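Long-range contacts in uncharacterized protein MTH_862 (PDB 2R47), which is of unknown function, an archaeal protein of the DUF2124 family built as an alpha/beta fold with helices packed on a seven-stranded mixed sheet: residues G17-A22 and E119-C124; E27-A32 and K52-I57; A65-V70 and E79-N84; D86-L91 and E111-E116; S101-V106 and A132-L137. One frame throughout, in Å; residues are numbered along the deposited sequence.

Overall arrangement
Four of the five contacts reach one mixed sheet, whose strands run in the order 74-78, 66-71, 53-58, 28-33, 88-91, 118-125, 142-154; interaction 5 joins two helices beside it. Interaction 2 pairs two parallel strands; interactions 1 and 4 set helix 11-22 and the end of helix 103-113 against strands 118-125 and 88-91, their centres about 12 Å apart. Interaction 3 lays the loop after strand 74-78 along strand 66-71, about 7 Å, centre to centre, from interaction 2. Along the chain, interactions 2, 3 and 4 follow in series inside the loop closed by interaction 1, while interaction 5 alternates with interactions 1 and 4 and shares helix 103-113 with the latter. Early and late parts of the chain thus form one compact unit.

Interaction 1 of 5, residues G17-A22 and E119-C124; sequences GVFREA and ELMGLC
Phe19 holds CG anti to its backbone N (chi1 -177°), while Met121 sends CG anti to its carbonyl carbon and then bends at chi3 (37°), so that the methyl CE arrives beside the phenyl ring. The contact is helix-on-sheet packing in an alpha/beta fold: helix 11-22 lies over strand 118-125, and the axes of segments 17-22 and 119-124 approach to 11.5 Å and run nearly antiparallel (173°). Met121 CE is the hub. It meets Phe19 CE1 at 3.7 Å in an oblique approach and Ala22 CB at 4.0 Å, filling the space between two residues one helical turn apart. The Phe19 ring also meets Phe45 edge-to-face and touches Val89 and Ile144, so it is enclosed by apolar groups. No hydrogen bond joins the two segments. Farther along the strand, Leu123 crosses the phenyl group at about a right angle, its methyl CD1 lying 4.1 Å from Phe19 CD1.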
# COMPACT_ATOMS: atom_id res chain seq x y z
N GLY A 17 -9.77 -8.55 -5.08
CA GLY A 17 -11.01 -9.13 -5.62
C GLY A 17 -12.23 -9.05 -4.73
O GLY A 17 -13.34 -8.70 -5.21
N VAL A 18 -12.07 -9.36 -3.44
CA VAL A 18 -13.23 -9.25 -2.52
C VAL A 18 -13.66 -7.79 -2.36
O VAL A 18 -14.83 -7.51 -2.14
CB VAL A 18 -13.00 -9.92 -1.15
CG1 VAL A 18 -12.70 -11.42 -1.35
CG2 VAL A 18 -11.88 -9.22 -0.35
N PHE A 19 -12.72 -6.86 -2.48
CA PHE A 19 -13.08 -5.44 -2.47
C PHE A 19 -13.87 -5.10 -3.74
O PHE A 19 -14.96 -4.48 -3.68
CB PHE A 19 -11.82 -4.52 -2.34
CG PHE A 19 -12.18 -3.04 -2.25
CD1 PHE A 19 -12.79 -2.53 -1.10
CD2 PHE A 19 -12.00 -2.21 -3.35
CE1 PHE A 19 -13.17 -1.16 -1.03
CE2 PHE A 19 -12.39 -0.87 -3.30
CZ PHE A 19 -12.92 -0.34 -2.13
N ARG A 20 -13.36 -5.52 -4.90
CA ARG A 20 -14.09 -5.27 -6.15
C ARG A 20 -15.52 -5.79 -6.08
O ARG A 20 -16.42 -5.12 -6.55
CB ARG A 20 -13.41 -5.97 -7.32
CG ARG A 20 -12.13 -5.31 -7.72
CD ARG A 20 -11.69 -5.74 -9.16
NE ARG A 20 -10.25 -5.54 -9.25
CZ ARG A 20 -9.33 -6.46 -8.99
NH1 ARG A 20 -9.68 -7.71 -8.70
NH2 ARG A 20 -8.02 -6.13 -9.06
N GLU A 21 -15.69 -6.96 -5.49
CA GLU A 21 -17.01 -7.57 -5.31
C GLU A 21 -17.88 -6.74 -4.38
O GLU A 21 -19.06 -6.50 -4.68
CB GLU A 21 -16.84 -8.97 -4.71
CG GLU A 21 -16.28 -9.96 -5.68
CD GLU A 21 -15.97 -11.29 -5.01
OE1 GLU A 21 -16.08 -11.45 -3.77
OE2 GLU A 21 -15.59 -12.21 -5.76
N ALA A 22 -17.29 -6.31 -3.25
CA ALA A 22 -18.00 -5.51 -2.25
C ALA A 22 -18.53 -4.19 -2.85
O ALA A 22 -19.63 -3.79 -2.52
CB ALA A 22 -17.10 -5.25 -1.01
N GLU A 119 -23.24 2.90 1.37
CA GLU A 119 -22.70 1.80 2.17
C GLU A 119 -21.51 2.31 2.97
O GLU A 119 -20.67 3.04 2.42
CB GLU A 119 -22.26 0.69 1.22
CG GLU A 119 -21.39 -0.41 1.82
CD GLU A 119 -21.23 -1.60 0.89
OE1 GLU A 119 -22.21 -1.96 0.20
OE2 GLU A 119 -20.13 -2.18 0.84
N LEU A 120 -21.42 1.90 4.24
CA LEU A 120 -20.27 2.20 5.05
C LEU A 120 -19.42 0.93 5.11
O LEU A 120 -19.90 -0.14 5.51
CB LEU A 120 -20.69 2.62 6.46
CG LEU A 120 -19.55 2.97 7.40
CD1 LEU A 120 -18.78 4.22 6.78
CD2 LEU A 120 -20.05 3.14 8.89
N MET A 121 -18.14 1.07 4.76
CA MET A 121 -17.21 -0.04 4.82
C MET A 121 -15.96 0.28 5.63
O MET A 121 -15.61 1.44 5.81
CB MET A 121 -16.78 -0.43 3.40
CG MET A 121 -17.89 -1.08 2.62
SD MET A 121 -17.35 -1.73 1.02
CE MET A 121 -15.68 -2.35 1.41
N GLY A 122 -15.32 -0.78 6.11
CA GLY A 122 -13.99 -0.67 6.67
C GLY A 122 -13.00 -1.60 6.01
O GLY A 122 -13.30 -2.77 5.70
N LEU A 123 -11.79 -1.12 5.83
CA LEU A 123 -10.76 -1.95 5.27
C LEU A 123 -9.62 -1.80 6.27
O LEU A 123 -9.15 -0.69 6.51
CB LEU A 123 -10.37 -1.35 3.93
CG LEU A 123 -9.75 -2.13 2.80
CD1 LEU A 123 -10.71 -3.25 2.38
CD2 LEU A 123 -9.55 -1.12 1.62
N CYS A 124 -9.21 -2.88 6.93
CA CYS A 124 -8.17 -2.73 7.93
C CYS A 124 -7.26 -3.97 7.98
O CYS A 124 -7.48 -4.95 7.27
CB CYS A 124 -8.79 -2.46 9.33
SG CYS A 124 -9.85 -3.79 9.94

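Interaction 2 of 5, residues E27-A32 and K52-I57; sequences ERIGFA and KDNIFI
Five backbone hydrogen bonds stitch Glu27-Ala32 to Lys52-Ile57. Asp53 N donates to Glu27 O, Ile55 N to Ile29 O and Ile57 N to Phe31 O, while Ile29 N and Phe31 N return bonds to Asp53 O and Ile55 O. The last of the first set is short and straight, with Ile57 N 2.7 Å from Phe31 O and an N-H...O angle of 174°. CA-H...O contacts fill the intervals, as between Arg28 CA and Asp53 O at 3.1 Å. This alternation is that of neighbouring parallel strands, and the chain between them carries helix 40-48, making a beta-alpha-beta unit in the middle of the sheet.

Apolar packing differs on the two faces. On the face of Arg28, Gly30 and Ala32, Ile55 places CG1 between its backbone N and carbonyl carbon (chi1 67°); this turns CG2 anti to the carbonyl carbon, and that branch rests over one face of the Arg28 guanidinium. Without these branches, as with an alanine here, the guanidinium face is likely to lose its apolar support. The group itself is bonded through NH2 to Gly83 O. On the other face, Ile29 CD1 meets Lys52 CD (3.5 Å in this conformer), while Lys52 NZ bonds to Ala26 O. Ile29 CG2 also lies over one face of Phe31, two residues along the same strand.

A polar atom meets this ring too: Ile55 O lies at its edge, in plane.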
# COMPACT_ATOMS: atom_id res chain seq x y z
N GLU A 27 -20.67 3.86 -7.73
CA GLU A 27 -20.16 4.80 -8.73
C GLU A 27 -18.95 5.57 -8.18
O GLU A 27 -18.04 5.91 -8.92
CB GLU A 27 -21.24 5.85 -9.08
CG GLU A 27 -22.47 5.34 -9.81
CD GLU A 27 -23.48 6.47 -10.21
OE1 GLU A 27 -23.43 7.65 -9.70
OE2 GLU A 27 -24.34 6.15 -11.05
N ARG A 28 -19.02 5.95 -6.89
CA ARG A 28 -18.08 6.88 -6.30
C ARG A 28 -17.70 6.33 -4.94
O ARG A 28 -18.57 6.10 -4.10
CB ARG A 28 -18.72 8.28 -6.17
CG ARG A 28 -17.78 9.38 -5.66
CD ARG A 28 -18.30 10.82 -5.88
NE ARG A 28 -17.61 11.79 -5.01
CZ ARG A 28 -16.55 12.49 -5.38
NH1 ARG A 28 -16.05 12.34 -6.61
NH2 ARG A 28 -16.01 13.36 -4.57
N ILE A 29 -16.40 6.11 -4.76
CA ILE A 29 -15.87 5.60 -3.50
C ILE A 29 -14.97 6.64 -2.85
O ILE A 29 -14.18 7.30 -3.52
CB ILE A 29 -15.10 4.29 -3.71
CG1 ILE A 29 -16.01 3.23 -4.35
CG2 ILE A 29 -14.55 3.74 -2.35
CD1 ILE A 29 -15.28 1.96 -4.74
N GLY A 30 -15.10 6.77 -1.54
CA GLY A 30 -14.29 7.68 -0.74
C GLY A 30 -13.50 6.80 0.20
O GLY A 30 -14.07 5.90 0.78
N PHE A 31 -12.19 7.03 0.29
CA PHE A 31 -11.35 6.29 1.28
C PHE A 31 -10.90 7.33 2.29
O PHE A 31 -10.31 8.30 1.87
CB PHE A 31 -10.11 5.71 0.57
CG PHE A 31 -10.44 4.66 -0.48
CD1 PHE A 31 -10.45 3.32 -0.15
CD2 PHE A 31 -10.67 5.04 -1.81
CE1 PHE A 31 -10.71 2.33 -1.12
CE2 PHE A 31 -10.95 4.06 -2.80
CZ PHE A 31 -10.97 2.71 -2.44
N ALA A 32 -11.17 7.10 3.58
CA ALA A 32 -10.78 8.06 4.63
C ALA A 32 -9.74 7.39 5.50
O ALA A 32 -9.94 6.29 6.02
CB ALA A 32 -11.99 8.44 5.47
N LYS A 52 -14.04 3.50 -11.27
CA LYS A 52 -14.97 4.30 -10.49
C LYS A 52 -14.38 5.68 -10.28
O LYS A 52 -13.26 5.93 -10.66
CB LYS A 52 -15.23 3.63 -9.15
CG LYS A 52 -16.00 2.33 -9.35
CD LYS A 52 -16.25 1.67 -8.04
CE LYS A 52 -16.72 0.21 -8.28
NZ LYS A 52 -17.82 0.10 -9.30
N ASP A 53 -15.18 6.58 -9.74
CA ASP A 53 -14.67 7.92 -9.42
C ASP A 53 -14.33 7.88 -7.92
O ASP A 53 -15.20 7.75 -7.05
CB ASP A 53 -15.68 9.04 -9.74
CG ASP A 53 -15.57 9.56 -11.20
OD1 ASP A 53 -14.69 9.14 -11.98
OD2 ASP A 53 -16.39 10.44 -11.56
N ASN A 54 -13.03 7.97 -7.62
CA ASN A 54 -12.57 7.69 -6.25
C ASN A 54 -11.89 8.93 -5.65
O ASN A 54 -11.22 9.71 -6.38
CB ASN A 54 -11.52 6.60 -6.29
CG ASN A 54 -12.07 5.27 -6.87
OD1 ASN A 54 -13.18 4.88 -6.52
ND2 ASN A 54 -11.32 4.64 -7.76
N ILE A 55 -12.05 9.08 -4.36
CA ILE A 55 -11.38 10.17 -3.65
C ILE A 55 -10.73 9.69 -2.34
O ILE A 55 -11.13 8.66 -1.77
CB ILE A 55 -12.36 11.35 -3.28
CG1 ILE A 55 -13.41 10.90 -2.25
CG2 ILE A 55 -13.10 11.94 -4.56
CD1 ILE A 55 -14.42 12.06 -1.82
N PHE A 56 -9.75 10.48 -1.85
CA PHE A 56 -9.05 10.17 -0.58
C PHE A 56 -9.38 11.31 0.37
O PHE A 56 -9.16 12.48 0.02
CB PHE A 56 -7.56 10.10 -0.77
CG PHE A 56 -6.80 9.98 0.55
CD1 PHE A 56 -6.99 8.83 1.34
CD2 PHE A 56 -5.99 11.01 1.02
CE1 PHE A 56 -6.36 8.69 2.57
CE2 PHE A 56 -5.36 10.89 2.27
CZ PHE A 56 -5.55 9.74 3.04
N ILE A 57 -9.90 10.96 1.54
CA ILE A 57 -10.26 11.94 2.56
C ILE A 57 -9.21 11.80 3.65
O ILE A 57 -9.10 10.75 4.25
CB ILE A 57 -11.66 11.61 3.12
CG1 ILE A 57 -12.74 11.74 2.03
CG2 ILE A 57 -11.99 12.45 4.39
CD1 ILE A 57 -13.97 10.90 2.39

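Interaction 3 of 5, residues A65-V70 and E79-N84; sequences ARKLEV and EISPGN
Lys67 and Glu79 lie side by side with their ends pointing the same way, both chains extended beyond CG. Their charges meet in a salt bridge in which the hydrogen bond from Lys67 NZ to Glu79 OE2 is weak, at 3.3 Å. Nearer the backbone the lysine CG touches Ser81 CB at 3.6 Å, so the aliphatic stem packs as well. Were Lys67 replaced by a serine, both stem and charge would go, which would probably leave the Glu79 carboxylate without its mate and Ser81 CB less covered. A water accepts from Glu79 N and gives a weak bond to Glu69 OE2. Arg66 turns the other way and crosses Ile80 at a slant. Ile80 CG1 sits over one face of the guanidinium, 3.7 Å above its plane and offset toward the rim, while Arg66 NH1 bonds to Gly78 O. Tyr73 of the second subunit packs on both Arg66 and Ile80.

In the backbone, Lys67 N donates to Glu79 O at 2.9 Å. Ser81 N donates to Ala65 O, standing above that carbonyl plane by 39°. Between these two bonds Arg66 and Ile80 form an antiparallel, non-hydrogen-bonded pair. Past the corner at Glu79, this single pair prolongs the contact beyond the beta hairpin of strands 66-71 and 74-78, before the chain leaves through an inverse gamma turn centred on Pro82.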
# COMPACT_ATOMS: atom_id res chain seq x y z
N ALA A 65 -10.66 16.54 0.80
CA ALA A 65 -10.62 15.34 -0.05
C ALA A 65 -10.07 15.67 -1.42
O ALA A 65 -10.31 16.77 -1.94
CB ALA A 65 -11.99 14.71 -0.14
N ARG A 66 -9.29 14.73 -1.98
CA ARG A 66 -8.71 14.89 -3.32
C ARG A 66 -9.04 13.70 -4.20
O ARG A 66 -9.15 12.54 -3.71
CB ARG A 66 -7.18 15.09 -3.24
CG ARG A 66 -6.80 16.47 -2.69
CD ARG A 66 -5.33 16.77 -2.89
NE ARG A 66 -5.05 18.16 -2.54
CZ ARG A 66 -4.93 19.18 -3.39
NH1 ARG A 66 -5.04 18.99 -4.71
NH2 ARG A 66 -4.68 20.39 -2.91
N LYS A 67 -9.17 13.96 -5.50
CA LYS A 67 -9.36 12.86 -6.44
C LYS A 67 -8.16 11.89 -6.37
O LYS A 67 -7.02 12.32 -6.27
CB LYS A 67 -9.51 13.37 -7.88
CG LYS A 67 -10.70 14.31 -8.02
CD LYS A 67 -10.98 14.70 -9.48
CE LYS A 67 -12.07 15.79 -9.49
NZ LYS A 67 -12.54 16.08 -10.88
N LEU A 68 -8.47 10.61 -6.53
CA LEU A 68 -7.50 9.54 -6.74
C LEU A 68 -7.54 9.24 -8.22
O LEU A 68 -8.50 8.63 -8.71
CB LEU A 68 -7.89 8.32 -5.89
CG LEU A 68 -7.59 8.43 -4.39
CD1 LEU A 68 -8.33 7.29 -3.64
CD2 LEU A 68 -6.12 8.39 -4.08
N GLU A 69 -6.52 9.71 -8.92
CA GLU A 69 -6.48 9.66 -10.39
C GLU A 69 -5.40 8.74 -10.94
O GLU A 69 -4.28 8.73 -10.44
CB GLU A 69 -6.29 11.09 -10.94
CG GLU A 69 -7.56 11.93 -10.75
CD GLU A 69 -7.51 13.31 -11.41
OE1 GLU A 69 -6.41 13.80 -11.77
OE2 GLU A 69 -8.58 13.91 -11.55
N VAL A 70 -5.72 7.99 -12.00
CA VAL A 70 -4.73 7.09 -12.60
C VAL A 70 -3.77 7.85 -13.54
O VAL A 70 -4.19 8.55 -14.45
CB VAL A 70 -5.37 5.87 -13.32
CG1 VAL A 70 -4.27 4.99 -13.93
CG2 VAL A 70 -6.17 5.04 -12.34
N GLU A 79 -7.04 16.99 -7.91
CA GLU A 79 -7.56 18.23 -7.28
C GLU A 79 -8.48 17.97 -6.09
O GLU A 79 -9.00 16.86 -5.92
CB GLU A 79 -8.27 19.11 -8.29
CG GLU A 79 -9.54 18.54 -8.81
CD GLU A 79 -10.12 19.40 -9.96
OE1 GLU A 79 -9.51 20.46 -10.29
OE2 GLU A 79 -11.16 19.00 -10.51
N ILE A 80 -8.70 19.00 -5.29
CA ILE A 80 -9.67 18.94 -4.19
C ILE A 80 -11.06 18.63 -4.77
O ILE A 80 -11.47 19.20 -5.79
CB ILE A 80 -9.72 20.30 -3.40
CG1 ILE A 80 -8.40 20.56 -2.63
CG2 ILE A 80 -10.94 20.37 -2.47
CD1 ILE A 80 -8.21 19.74 -1.40
N SER A 81 -11.80 17.74 -4.10
CA SER A 81 -13.03 17.19 -4.64
C SER A 81 -13.93 16.65 -3.53
O SER A 81 -13.98 15.45 -3.32
CB SER A 81 -12.72 16.10 -5.70
OG SER A 81 -13.90 15.64 -6.36
N PRO A 82 -14.63 17.55 -2.79
CA PRO A 82 -15.42 17.12 -1.65
C PRO A 82 -16.83 16.70 -2.12
O PRO A 82 -17.83 17.24 -1.67
CB PRO A 82 -15.45 18.38 -0.76
CG PRO A 82 -15.48 19.53 -1.74
CD PRO A 82 -14.66 19.02 -2.96
N GLY A 83 -16.89 15.77 -3.05
CA GLY A 83 -18.17 15.21 -3.46
C GLY A 83 -18.51 14.04 -2.57
O GLY A 83 -17.65 13.23 -2.21
N ASN A 84 -19.78 13.90 -2.23
CA ASN A 84 -20.09 12.75 -1.42
C ASN A 84 -20.02 11.46 -2.26
O ASN A 84 -19.88 11.50 -3.51
CB ASN A 84 -21.37 12.94 -0.58
CG ASN A 84 -22.57 13.02 -1.39
OD1 ASN A 84 -23.65 13.33 -0.87
ND2 ASN A 84 -22.44 12.77 -2.67
O HOH W 1 -7.60 16.18 -10.39

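Interaction 4 of 5, residues D86-L91 and E111-E116; sequences DVLVLL and EDALEE
Leu114 sets one methyl against the backbone of residues 86 to 88, where the chain enters strand 88-91. Its CG is anti to the backbone N (chi1 -173°), which carries CD1 to 3.5 Å from Leu88 N and 3.8 Å from Asp86 O, so much of what it covers is main chain. The same methyl meets Leu88 CB at 3.8 Å. Leu88 itself points toward the helix end, and its CD2 makes a longer apolar contact with Ala113 CB at 4.4 Å; Leu109 and Val110 of the same helix also touch Leu88. Helix 103-113 is the connecting helix of a beta-alpha-beta crossover between the parallel neighbours 88-91 and 118-125, and Leu114, the first residue to leave helical geometry, begins the return to the second strand.

Asp86 meets the next residue of that connection. Its CB lies 3.7 Å from Glu115 CD, and the glutamate chain, extended beyond CG, lays its carboxylate against this carbon. The charged atoms themselves do not meet: in the conformer described, Asp86 OD2 and Glu115 OE1 stay 4.8 Å apart, a like-charge proximity that may be slightly unfavourable. Asp86 OD2 in this conformer accepts from the backbone N atoms of Glu27 and Arg28, which would hold the carboxylate toward the start of strand 28-33.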
# COMPACT_ATOMS: atom_id res chain seq x y z
N ASP A 86 -21.00 7.07 -2.74
CA ASP A 86 -22.00 6.05 -2.42
C ASP A 86 -21.41 4.86 -1.65
O ASP A 86 -22.14 4.03 -1.14
CB ASP A 86 -22.85 5.67 -3.64
CG ASP A 86 -22.00 5.19 -4.80
OD1 ASP A 86 -21.24 4.25 -4.59
OD2 ASP A 86 -22.10 5.75 -5.92
N VAL A 87 -20.08 4.79 -1.56
CA VAL A 87 -19.44 3.88 -0.56
C VAL A 87 -18.35 4.68 0.14
O VAL A 87 -17.47 5.27 -0.52
CB VAL A 87 -18.75 2.62 -1.19
CG1 VAL A 87 -18.08 1.75 -0.07
CG2 VAL A 87 -19.77 1.76 -1.94
N LEU A 88 -18.40 4.70 1.47
CA LEU A 88 -17.36 5.35 2.22
C LEU A 88 -16.55 4.25 2.89
O LEU A 88 -17.10 3.48 3.66
CB LEU A 88 -17.93 6.32 3.25
CG LEU A 88 -16.91 7.04 4.15
CD1 LEU A 88 -15.78 7.79 3.41
CD2 LEU A 88 -17.68 7.97 5.14
N VAL A 89 -15.24 4.20 2.62
CA VAL A 89 -14.38 3.17 3.16
C VAL A 89 -13.50 3.83 4.23
O VAL A 89 -12.63 4.69 3.94
CB VAL A 89 -13.49 2.49 2.03
CG1 VAL A 89 -12.60 1.37 2.66
CG2 VAL A 89 -14.37 2.00 0.82
N LEU A 90 -13.71 3.43 5.48
CA LEU A 90 -12.85 3.88 6.58
C LEU A 90 -11.63 2.95 6.63
O LEU A 90 -11.79 1.71 6.64
CB LEU A 90 -13.59 3.81 7.92
CG LEU A 90 -14.92 4.60 7.95
CD1 LEU A 90 -15.56 4.47 9.43
CD2 LEU A 90 -14.72 6.05 7.48
N LEU A 91 -10.45 3.55 6.72
CA LEU A 91 -9.20 2.80 6.83
C LEU A 91 -8.81 2.62 8.28
O LEU A 91 -9.13 3.48 9.14
CB LEU A 91 -8.09 3.48 5.97
CG LEU A 91 -8.55 3.55 4.49
CD1 LEU A 91 -7.53 4.38 3.67
CD2 LEU A 91 -8.69 2.17 3.83
N GLU A 111 -21.87 11.14 8.22
CA GLU A 111 -23.02 11.96 7.93
C GLU A 111 -22.80 12.86 6.73
O GLU A 111 -23.71 13.01 5.89
CB GLU A 111 -23.35 12.84 9.14
CG GLU A 111 -24.65 13.62 8.98
CD GLU A 111 -25.86 12.70 8.82
OE1 GLU A 111 -25.79 11.53 9.27
OE2 GLU A 111 -26.89 13.16 8.24
N ASP A 112 -21.62 13.46 6.64
CA ASP A 112 -21.34 14.42 5.58
C ASP A 112 -20.95 13.83 4.21
O ASP A 112 -21.35 14.34 3.16
CB ASP A 112 -20.21 15.38 6.00
CG ASP A 112 -20.62 16.34 7.13
OD1 ASP A 112 -21.83 16.46 7.49
OD2 ASP A 112 -19.69 16.96 7.68
N ALA A 113 -20.09 12.82 4.22
CA ALA A 113 -19.45 12.34 3.01
C ALA A 113 -20.18 11.15 2.40
O ALA A 113 -20.05 10.92 1.20
CB ALA A 113 -18.00 11.92 3.29
N LEU A 114 -20.94 10.40 3.20
CA LEU A 114 -21.65 9.25 2.63
C LEU A 114 -23.03 9.67 2.19
O LEU A 114 -23.81 10.17 3.02
CB LEU A 114 -21.72 8.09 3.64
CG LEU A 114 -22.29 6.77 3.12
CD1 LEU A 114 -21.52 6.20 1.89
CD2 LEU A 114 -22.36 5.72 4.30
N GLU A 115 -23.37 9.49 0.91
CA GLU A 115 -24.70 9.89 0.48
C GLU A 115 -25.78 9.06 1.23
O GLU A 115 -25.53 7.90 1.63
CB GLU A 115 -24.83 9.81 -1.06
CG GLU A 115 -25.05 8.48 -1.59
CD GLU A 115 -25.24 8.47 -3.10
OE1 GLU A 115 -24.63 9.26 -3.86
OE2 GLU A 115 -26.05 7.67 -3.53
N GLU A 116 -26.98 9.62 1.42
CA GLU A 116 -28.03 8.88 2.11
C GLU A 116 -28.29 7.58 1.35
O GLU A 116 -28.30 7.58 0.12
CB GLU A 116 -29.35 9.70 2.20
CG GLU A 116 -30.29 9.07 3.24
CD GLU A 116 -29.55 8.73 4.56
OE1 GLU A 116 -29.15 9.70 5.27
OE2 GLU A 116 -29.34 7.52 4.88

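Interaction 5 of 5, residues S101-V106 and A132-L137; sequences SDIEDV and AGWYEL
Ile103 lays its methyl CD1 over one face of the Trp134 indole, a CH-pi contact between the first turn of helix 103-113 and the short helix 134-137. The methyl lies 3.9 Å from the centroid of the five-membered ring and only 15° off its normal. CG1 anti to the backbone N (chi1 -161°) carries CD1 over the indole face, the two side chains running past each other. On the buried side, Val106 of the same helix as Ile103 approaches the indole obliquely, its CG2 reaching CH2 of Trp134 at 3.6 Å, while Phe129 meets the indole with its plane inclined by about 20°.

Toward solvent the contact thins. Leu137 is exposed, yet its CB still touches Ile103 CD1 at 3.9 Å, so the same methyl touches both leucine and tryptophan. No hydrogen bond crosses between the segments. Gly133, at positive phi, closes the preceding helix in a Schellman motif and stands at the N-cap position of helix 134-137. In the other segment a side chain does the capping: Asp102 is the N-cap of helix 103-113, its OD1 accepting from Asp105 N at 3.0 Å, nearly along the C-O axis.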
# COMPACT_ATOMS: atom_id res chain seq x y z
N SER A 101 -9.01 9.23 14.65
CA SER A 101 -9.89 10.40 14.83
C SER A 101 -10.87 10.08 15.93
O SER A 101 -11.14 8.90 16.16
CB SER A 101 -10.63 10.68 13.53
OG SER A 101 -9.71 10.85 12.48
N ASP A 102 -11.42 11.08 16.61
CA ASP A 102 -12.39 10.70 17.63
C ASP A 102 -13.71 10.21 16.99
O ASP A 102 -14.03 10.59 15.87
CB ASP A 102 -12.48 11.70 18.81
CG ASP A 102 -13.34 12.90 18.53
OD1 ASP A 102 -14.00 12.96 17.48
OD2 ASP A 102 -13.35 13.81 19.40
N ILE A 103 -14.42 9.34 17.70
CA ILE A 103 -15.59 8.67 17.12
C ILE A 103 -16.64 9.66 16.65
O ILE A 103 -17.30 9.43 15.64
CB ILE A 103 -16.21 7.62 18.10
CG1 ILE A 103 -17.11 6.63 17.34
CG2 ILE A 103 -16.94 8.30 19.29
CD1 ILE A 103 -16.36 5.70 16.38
N GLU A 104 -16.79 10.78 17.36
CA GLU A 104 -17.78 11.75 16.91
C GLU A 104 -17.38 12.46 15.62
O GLU A 104 -18.27 12.77 14.83
CB GLU A 104 -18.21 12.72 18.02
CG GLU A 104 -19.00 12.06 19.17
CD GLU A 104 -20.30 11.35 18.75
OE1 GLU A 104 -21.05 11.87 17.89
OE2 GLU A 104 -20.56 10.25 19.30
N ASP A 105 -16.08 12.68 15.38
CA ASP A 105 -15.62 13.28 14.12
C ASP A 105 -15.80 12.28 12.99
O ASP A 105 -16.10 12.66 11.84
CB ASP A 105 -14.15 13.72 14.18
CG ASP A 105 -13.94 14.97 15.06
OD1 ASP A 105 -14.80 15.87 15.12
OD2 ASP A 105 -12.88 15.03 15.70
N VAL A 106 -15.61 11.00 13.32
CA VAL A 106 -15.87 9.91 12.35
C VAL A 106 -17.35 9.83 11.99
O VAL A 106 -17.69 9.71 10.82
CB VAL A 106 -15.33 8.53 12.84
CG1 VAL A 106 -15.78 7.42 11.92
CG2 VAL A 106 -13.77 8.56 12.91
N ALA A 132 -10.75 -1.96 18.36
CA ALA A 132 -10.99 -0.61 18.84
C ALA A 132 -12.42 -0.41 19.41
O ALA A 132 -12.74 0.64 19.97
CB ALA A 132 -10.72 0.37 17.70
N GLY A 133 -13.26 -1.42 19.28
CA GLY A 133 -14.67 -1.34 19.69
C GLY A 133 -15.59 -0.80 18.60
O GLY A 133 -16.80 -0.60 18.84
N TRP A 134 -15.05 -0.60 17.38
CA TRP A 134 -15.79 0.16 16.37
C TRP A 134 -16.97 -0.59 15.77
O TRP A 134 -17.85 0.05 15.17
CB TRP A 134 -14.88 0.78 15.29
CG TRP A 134 -14.16 2.03 15.72
CD1 TRP A 134 -13.85 2.40 17.00
CD2 TRP A 134 -13.65 3.07 14.88
NE1 TRP A 134 -13.19 3.58 17.02
CE2 TRP A 134 -13.05 4.02 15.73
CE3 TRP A 134 -13.63 3.28 13.50
CZ2 TRP A 134 -12.41 5.17 15.24
CZ3 TRP A 134 -13.03 4.46 13.01
CH2 TRP A 134 -12.42 5.37 13.87
N TYR A 135 -17.03 -1.91 15.94
CA TYR A 135 -18.21 -2.64 15.42
C TYR A 135 -19.43 -2.31 16.26
O TYR A 135 -20.55 -2.39 15.78
CB TYR A 135 -18.02 -4.16 15.42
CG TYR A 135 -17.01 -4.73 14.42
CD1 TYR A 135 -16.37 -3.91 13.47
CD2 TYR A 135 -16.73 -6.10 14.41
CE1 TYR A 135 -15.45 -4.45 12.55
CE2 TYR A 135 -15.84 -6.65 13.48
CZ TYR A 135 -15.19 -5.81 12.57
OH TYR A 135 -14.30 -6.37 11.67
N GLU A 136 -19.19 -1.95 17.53
CA GLU A 136 -20.30 -1.54 18.42
C GLU A 136 -20.64 -0.06 18.31
O GLU A 136 -21.76 0.33 18.58
CB GLU A 136 -20.02 -1.97 19.86
CG GLU A 136 -19.80 -3.47 19.97
CD GLU A 136 -19.96 -4.01 21.38
OE1 GLU A 136 -20.75 -3.43 22.16
OE2 GLU A 136 -19.30 -5.03 21.71
N LEU A 137 -19.67 0.76 17.88
CA LEU A 137 -19.82 2.21 17.84
C LEU A 137 -20.33 2.70 16.51
O LEU A 137 -20.93 3.76 16.46
CB LEU A 137 -18.50 2.93 18.16
CG LEU A 137 -17.78 2.55 19.47
CD1 LEU A 137 -16.61 3.46 19.62
CD2 LEU A 137 -18.68 2.68 20.65